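Long-range contact in BRO1 protein (Saccharomyces cerevisiae, PDB 1ZB1), which acts in multivesicular body sorting, recruiting the deubiquitinase DOA4 to endosomes, and is represented by its Bro1 domain, which may bind SNF7: residues E275-L280 with E316-N321. Sequence-based numbering, arbitrary orientation.
Sequences EAIAFL and ELIKDN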
# COMPACT_ATOMS: atom_id res chain seq x y z
N GLU A 275 12.14 35.11 10.51
CA GLU A 275 12.46 34.06 9.56
C GLU A 275 11.40 32.99 9.84
O GLU A 275 10.87 32.36 8.94
CB GLU A 275 13.86 33.51 9.82
CG GLU A 275 14.34 32.51 8.79
CD GLU A 275 15.83 32.21 8.92
OE1 GLU A 275 16.25 31.71 9.98
OE2 GLU A 275 16.58 32.49 7.95
N ALA A 276 11.10 32.84 11.13
CA ALA A 276 10.09 31.89 11.59
C ALA A 276 8.72 32.37 11.14
O ALA A 276 7.87 31.59 10.74
CB ALA A 276 10.14 31.78 13.11
N ILE A 277 8.51 33.68 11.23
CA ILE A 277 7.25 34.29 10.83
C ILE A 277 7.01 34.02 9.34
O ILE A 277 5.88 33.81 8.91
CB ILE A 277 7.27 35.82 11.08
CG1 ILE A 277 7.31 36.08 12.59
CG2 ILE A 277 6.05 36.48 10.45
CD1 ILE A 277 7.49 37.54 12.96
N ALA A 278 8.09 34.02 8.56
CA ALA A 278 8.00 33.77 7.13
C ALA A 278 7.52 32.34 6.87
O ALA A 278 6.76 32.10 5.93
CB ALA A 278 9.35 34.01 6.47
N PHE A 279 7.97 31.40 7.70
CA PHE A 279 7.57 30.01 7.54
C PHE A 279 6.17 29.73 8.05
O PHE A 279 5.48 28.85 7.55
CB PHE A 279 8.58 29.08 8.22
CG PHE A 279 9.70 28.65 7.32
CD1 PHE A 279 9.50 27.64 6.38
CD2 PHE A 279 10.93 29.30 7.35
CE1 PHE A 279 10.51 27.27 5.50
CE2 PHE A 279 11.95 28.94 6.47
CZ PHE A 279 11.74 27.92 5.54
N LEU A 280 5.73 30.49 9.06
CA LEU A 280 4.38 30.31 9.58
C LEU A 280 3.44 30.87 8.51
O LEU A 280 2.31 30.41 8.34
CB LEU A 280 4.20 31.07 10.89
CG LEU A 280 4.62 30.32 12.16
CD1 LEU A 280 3.62 29.23 12.47
CD2 LEU A 280 6.01 29.74 11.98
N GLU A 316 1.79 36.20 18.22
CA GLU A 316 2.87 36.33 19.19
C GLU A 316 4.19 36.73 18.56
O GLU A 316 4.84 37.68 18.99
CB GLU A 316 3.03 35.01 19.95
CG GLU A 316 1.75 34.55 20.64
CD GLU A 316 1.86 33.17 21.26
OE1 GLU A 316 0.84 32.68 21.79
OE2 GLU A 316 2.96 32.57 21.21
N LEU A 317 4.60 35.99 17.53
CA LEU A 317 5.85 36.28 16.83
C LEU A 317 5.85 37.70 16.27
O LEU A 317 6.85 38.41 16.36
CB LEU A 317 6.05 35.28 15.68
CG LEU A 317 6.47 33.84 16.01
CD1 LEU A 317 7.95 33.80 16.36
CD2 LEU A 317 5.63 33.29 17.14
N ILE A 318 4.73 38.10 15.69
CA ILE A 318 4.60 39.43 15.10
C ILE A 318 4.67 40.54 16.15
O ILE A 318 5.37 41.53 15.97
CB ILE A 318 3.29 39.54 14.30
CG1 ILE A 318 3.33 38.59 13.11
CG2 ILE A 318 3.08 40.98 13.83
CD1 ILE A 318 2.04 38.50 12.33
N LYS A 319 3.93 40.37 17.25
CA LYS A 319 3.93 41.37 18.31
C LYS A 319 5.34 41.60 18.85
O LYS A 319 5.88 42.70 18.75
CB LYS A 319 3.02 40.92 19.46
CG LYS A 319 3.04 41.86 20.66
CD LYS A 319 2.17 41.34 21.79
CE LYS A 319 2.28 42.23 23.02
NZ LYS A 319 1.45 41.71 24.14
N ASP A 320 5.93 40.55 19.41
CA ASP A 320 7.27 40.63 19.96
C ASP A 320 8.30 40.67 18.84
O ASP A 320 9.22 39.85 18.79
CB ASP A 320 7.55 39.42 20.86
CG ASP A 320 6.47 39.19 21.90
OD1 ASP A 320 6.17 40.14 22.66
OD2 ASP A 320 5.93 38.07 21.95
N ASN A 321 8.16 41.63 17.93
CA ASN A 321 9.10 41.77 16.82
C ASN A 321 8.96 43.11 16.11
O ASN A 321 9.95 43.68 15.66
CB ASN A 321 8.90 40.63 15.82
CG ASN A 321 9.92 40.66 14.70
OD1 ASN A 321 9.85 41.50 13.80
ND2 ASN A 321 10.88 39.75 14.75
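Antiparallel helix packing joins the start of helix 275-290 to the C-terminal part of helix 303-322, with Ile277 set against Leu317. The CA atoms of Ile277 and Leu317 are 6.5 Å apart, and the two side chains run past one another, pointing opposite ways. Ile277 CG1 lies 3.4 Å from Leu317 CB, closer than two carbons normally pack. CG1 of Ile277 is anti to the carbonyl carbon, chi1 -67°, and the extended second torsion carries CD1 on to the opposite backbone. There Ile277 CD1 lies 3.6 Å from Leu317 O. Ile277 CD1 is also 3.9 Å from Ile318 N. Ile277 CD1 meets Ile318 CG1 at 4.3 Å, on the exposed side of the contact. The same Ile277 CD1 also meets the amide carbon CG of Asn321 at 4.3 Å. The short segment axes come within 9.9 Å at an angle of 150°. Both helices belong to the Bro1 domain, a largely helical, elongated fold, and this pair packs far from its centre. Leu317 reaches past Ile277 with CD1, which touches Ala276 CB at 4.4 Å. Ala276 also rests on Leu267 of helix 242-269. Leu317 and Asn321 both touch Val273 in the loop just ahead of helix 275-290.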